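Local coordinates for translation initiation factor eif-2b-like protein (Chaetomium thermophilum, PDB 4ZEO), which is the delta subunit of eIF2B, the decameric guanine nucleotide exchange factor for eIF2, and probably serves in the regulation of translation initiation, at residues A[352-357]-A[385-390]; A[286-291]-A[311-316]. All coordinates share one frame; numbering follows the deposited sequence.

Interaction 1. Residues A[352-357]-A[385-390]; sequences ASNVFL and GAKVIV
Chi1 of -75° in Phe-356 and -52° in Ile-389 sets CG and CG1 beside their own backbone N, and so lays the two side chains alongside each other, pointing the same way. CB of Ile-389 lies over one face of the ring, toward its rim, and CD1 of Ile-389 comes to 3.9 Å from CZ of Phe-356. On the other face of the sheet, CD2 of Leu-357 reaches diagonally to CG1 of Val-388, 3.8 Å away. Between these layers, three backbone hydrogen bonds join two neighbouring parallel strands of the Rossmann-like sheet. The N of Val-355 donates to the O of Lys-387, the N of Ile-389 to the O of Val-355 (2.7 Å), and the N of Leu-357 to the O of Ile-389. Before the strands pair closely, a water bridges the O of Ser-353 and the N of Lys-387. Helix 374-384 ends in a Schellman motif at Gly-385 and leads into strand 387-391. It covers the Val-355 and Val-388 face: Ala-381 touches both valines, and Val-377 touches Val-355. Strand 285-289 borders strand 354-358.

Interaction 2. Residues A[286-291]-A[311-316]; sequences IVTYGR and VTVLDD
A right-handed beta-alpha-beta unit, the building block of Rossmann-like folds, brings Ile-286 to Gly-290 alongside Val-311 to Asp-315. Its two strands are parallel and joined through helix 293-304. Four backbone hydrogen bonds connect them. The N of Thr-312 donates to the O of Ile-286 at 2.7 Å, and the N of Thr-288 to the O of Thr-312. The N of Leu-314 then donates to the O of Thr-288. The last bond runs from the N of Gly-290 to the O of Leu-314 at 2.8 Å and is nearly straight at its hydrogen (178°). It carries the pairing one residue past the end of strand 285-289.

On one face of the sheet, CG1 of Val-287 packs obliquely against CD1 of Leu-314 at 3.8 Å. Farther along that face, Tyr-289 has CG opposite its backbone N (chi1 179°), which extends the ring along the second segment as it leaves the sheet. CB of Leu-314 lies in the ring plane at its edge, 4.0 Å from CD1 of Tyr-289. CE1 of Tyr-289 approaches the carbonyl carbon of Asp-315, and OH of Tyr-289 approaches CB of Asp-316. That hydroxyl is hydrogen-bonded to the O of Ser-372. On the opposite face, CB of Ile-286 rests 4.2 Å from CG2 of Val-311.

At the C-terminal end, OD2 of Asp-315 sits 3.5 Å from CA of Gly-290. OD2 accepts a weak hydrogen bond from the N of Asp-316 and another weak one from the N of Gly-322 in helix 321-331, while OD1 bonds to OH of Tyr-338. Helix 293-304 covers the Ile-286 and Val-311 face through Leu-299. Strand 354-358 borders the first strand, and strand 336-338 borders the second.

How the interactions relate
The two contacts belong to one six-stranded parallel sheet, and their centres are about 11 Å apart. The strand order is 336-338, 310-314, 285-289, 354-358, 387-391, 436-438. Interaction 2 joins the second and third strands, and interaction 1 the fourth and fifth. Along the chain, interaction 2 closes before interaction 1 opens. Strands 285-289 and 354-358 are neighbours and link the pairs directly. The N of Val-287 donates to the O of Asn-354 (2.8 Å), and the OG1 of Thr-288 bonds to the O of Phe-356, so the sheet runs unbroken from one contact to the other. Together they form the middle of the Rossmann-like sheet of the fold common to the eIF2B alpha, beta and delta family.

Interaction 1. Residues A[352-357]-A[385-390]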
# COMPACT_ATOMS: atom_id res chain seq x y z
N ALA A 352 6.59 17.57 -21.20
CA ALA A 352 7.91 17.38 -20.61
C ALA A 352 7.89 16.89 -19.15
O ALA A 352 8.88 16.32 -18.68
CB ALA A 352 8.72 18.64 -20.72
N SER A 353 6.81 17.15 -18.43
CA SER A 353 6.72 16.77 -17.01
C SER A 353 6.66 15.25 -16.81
O SER A 353 6.35 14.49 -17.74
CB SER A 353 5.50 17.43 -16.34
OG SER A 353 4.28 16.78 -16.71
N ASN A 354 6.95 14.80 -15.59
CA ASN A 354 6.75 13.40 -15.27
C ASN A 354 5.74 13.24 -14.14
O ASN A 354 5.86 13.85 -13.09
CB ASN A 354 8.08 12.75 -14.85
CG ASN A 354 8.97 12.44 -16.04
OD1 ASN A 354 8.72 11.51 -16.80
ND2 ASN A 354 10.03 13.22 -16.20
N VAL A 355 4.78 12.34 -14.32
CA VAL A 355 3.73 12.15 -13.34
C VAL A 355 4.03 10.89 -12.52
O VAL A 355 4.22 9.82 -13.08
CB VAL A 355 2.36 12.02 -14.02
CG1 VAL A 355 1.29 11.71 -13.01
CG2 VAL A 355 2.01 13.28 -14.82
N PHE A 356 4.11 11.04 -11.20
CA PHE A 356 4.31 9.93 -10.29
C PHE A 356 3.04 9.77 -9.48
O PHE A 356 2.61 10.71 -8.84
CB PHE A 356 5.49 10.13 -9.34
CG PHE A 356 6.84 9.96 -9.98
CD1 PHE A 356 7.59 8.82 -9.78
CD2 PHE A 356 7.38 10.96 -10.77
CE1 PHE A 356 8.85 8.67 -10.37
CE2 PHE A 356 8.64 10.81 -11.37
CZ PHE A 356 9.37 9.68 -11.17
N LEU A 357 2.47 8.58 -9.51
CA LEU A 357 1.24 8.28 -8.80
C LEU A 357 1.37 7.04 -7.92
O LEU A 357 2.13 6.12 -8.23
CB LEU A 357 0.11 8.11 -9.80
CG LEU A 357 -0.75 9.27 -10.34
CD1 LEU A 357 -0.46 10.71 -9.87
CD2 LEU A 357 -1.03 9.16 -11.85
N GLY A 385 1.46 13.31 -23.72
CA GLY A 385 2.70 12.63 -24.05
C GLY A 385 3.64 12.50 -22.85
O GLY A 385 4.79 12.06 -22.97
N ALA A 386 3.15 12.91 -21.69
CA ALA A 386 3.91 12.85 -20.46
C ALA A 386 3.97 11.42 -19.89
O ALA A 386 3.01 10.65 -20.03
CB ALA A 386 3.32 13.82 -19.44
N LYS A 387 5.08 11.07 -19.25
CA LYS A 387 5.21 9.77 -18.63
C LYS A 387 4.35 9.66 -17.36
O LYS A 387 4.30 10.57 -16.53
CB LYS A 387 6.68 9.49 -18.27
CG LYS A 387 7.40 8.60 -19.25
CD LYS A 387 8.77 8.13 -18.73
CE LYS A 387 9.82 9.22 -18.72
NZ LYS A 387 10.30 9.48 -20.11
N VAL A 388 3.68 8.52 -17.20
CA VAL A 388 2.90 8.30 -16.00
C VAL A 388 3.50 7.08 -15.31
O VAL A 388 3.44 5.97 -15.83
CB VAL A 388 1.38 8.11 -16.30
CG1 VAL A 388 0.58 7.76 -15.03
CG2 VAL A 388 0.81 9.36 -16.96
N ILE A 389 4.13 7.33 -14.17
CA ILE A 389 4.80 6.29 -13.40
C ILE A 389 4.04 6.01 -12.15
O ILE A 389 3.79 6.92 -11.33
CB ILE A 389 6.24 6.69 -13.03
CG1 ILE A 389 6.99 7.13 -14.29
CG2 ILE A 389 6.99 5.54 -12.36
CD1 ILE A 389 8.47 7.32 -14.09
N VAL A 390 3.66 4.75 -12.00
CA VAL A 390 2.92 4.32 -10.83
C VAL A 390 3.85 3.53 -9.91
O VAL A 390 4.57 2.64 -10.36
CB VAL A 390 1.71 3.46 -11.21
CG1 VAL A 390 1.11 2.79 -9.95
CG2 VAL A 390 0.68 4.29 -11.96
O HOH W 1 7.46 13.04 -19.68

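Interaction 2. Residues A[286-291]-A[311-316]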
# COMPACT_ATOMS: atom_id res chain seq x y z
N ILE A 286 8.00 17.43 -11.84
CA ILE A 286 7.24 16.27 -11.42
C ILE A 286 5.82 16.68 -11.08
O ILE A 286 5.61 17.70 -10.43
CB ILE A 286 7.86 15.59 -10.18
CG1 ILE A 286 9.38 15.40 -10.37
CG2 ILE A 286 7.16 14.29 -9.90
CD1 ILE A 286 9.73 14.33 -11.37
N VAL A 287 4.85 15.88 -11.53
CA VAL A 287 3.46 16.10 -11.17
C VAL A 287 2.95 14.95 -10.32
O VAL A 287 3.26 13.78 -10.56
CB VAL A 287 2.57 16.27 -12.43
CG1 VAL A 287 1.13 16.55 -12.00
CG2 VAL A 287 3.11 17.40 -13.33
N THR A 288 2.22 15.26 -9.26
CA THR A 288 1.58 14.20 -8.51
C THR A 288 0.24 14.69 -7.99
O THR A 288 -0.07 15.89 -8.10
CB THR A 288 2.47 13.67 -7.36
OG1 THR A 288 1.97 12.40 -6.94
CG2 THR A 288 2.51 14.64 -6.18
N TYR A 289 -0.57 13.75 -7.50
CA TYR A 289 -1.93 14.03 -7.05
C TYR A 289 -2.16 13.58 -5.61
O TYR A 289 -2.01 12.41 -5.28
CB TYR A 289 -2.93 13.34 -7.98
CG TYR A 289 -4.38 13.53 -7.65
CD1 TYR A 289 -4.98 14.78 -7.73
CD2 TYR A 289 -5.16 12.45 -7.25
CE1 TYR A 289 -6.33 14.95 -7.43
CE2 TYR A 289 -6.50 12.61 -6.95
CZ TYR A 289 -7.08 13.86 -7.05
OH TYR A 289 -8.42 14.02 -6.76
N GLY A 290 -2.55 14.53 -4.76
CA GLY A 290 -2.80 14.26 -3.36
C GLY A 290 -1.52 13.87 -2.67
O GLY A 290 -0.43 14.23 -3.12
N ARG A 291 -1.65 13.13 -1.57
CA ARG A 291 -0.47 12.67 -0.86
C ARG A 291 -0.38 11.17 -0.78
O ARG A 291 -1.11 10.55 -0.03
CB ARG A 291 -0.47 13.25 0.53
CG ARG A 291 0.73 12.89 1.34
CD ARG A 291 0.55 13.42 2.73
NE ARG A 291 1.80 13.40 3.47
CZ ARG A 291 1.96 13.95 4.67
NH1 ARG A 291 0.95 14.59 5.23
NH2 ARG A 291 3.13 13.88 5.28
N VAL A 311 8.13 20.42 -8.30
CA VAL A 311 6.99 19.54 -8.08
C VAL A 311 5.68 20.30 -8.17
O VAL A 311 5.53 21.39 -7.59
CB VAL A 311 7.11 18.82 -6.73
CG1 VAL A 311 5.86 18.03 -6.44
CG2 VAL A 311 8.33 17.92 -6.73
N THR A 312 4.74 19.75 -8.92
CA THR A 312 3.40 20.27 -8.98
C THR A 312 2.52 19.29 -8.23
O THR A 312 2.50 18.11 -8.53
CB THR A 312 2.90 20.46 -10.43
OG1 THR A 312 3.62 21.52 -11.05
CG2 THR A 312 1.40 20.79 -10.46
N VAL A 313 1.83 19.80 -7.21
CA VAL A 313 0.93 18.96 -6.44
C VAL A 313 -0.51 19.36 -6.70
O VAL A 313 -0.92 20.49 -6.43
CB VAL A 313 1.23 19.03 -4.93
CG1 VAL A 313 0.30 18.11 -4.17
CG2 VAL A 313 2.68 18.63 -4.68
N LEU A 314 -1.26 18.41 -7.23
CA LEU A 314 -2.66 18.62 -7.55
C LEU A 314 -3.47 17.98 -6.43
O LEU A 314 -2.96 17.09 -5.74
CB LEU A 314 -2.99 17.99 -8.91
CG LEU A 314 -2.22 18.46 -10.15
CD1 LEU A 314 -2.45 17.53 -11.32
CD2 LEU A 314 -2.64 19.85 -10.54
N ASP A 315 -4.71 18.44 -6.19
CA ASP A 315 -5.45 17.87 -5.08
C ASP A 315 -6.92 17.65 -5.35
O ASP A 315 -7.45 18.08 -6.37
CB ASP A 315 -5.32 18.75 -3.83
CG ASP A 315 -5.05 17.94 -2.55
OD1 ASP A 315 -4.68 18.57 -1.55
OD2 ASP A 315 -5.23 16.69 -2.55
N ASP A 316 -7.55 16.92 -4.43
CA ASP A 316 -8.99 16.79 -4.35
C ASP A 316 -9.45 17.88 -3.37
O ASP A 316 -9.02 17.88 -2.22
CB ASP A 316 -9.37 15.38 -3.86
CG ASP A 316 -10.88 15.13 -3.81
OD1 ASP A 316 -11.68 16.06 -3.60
OD2 ASP A 316 -11.26 13.96 -3.95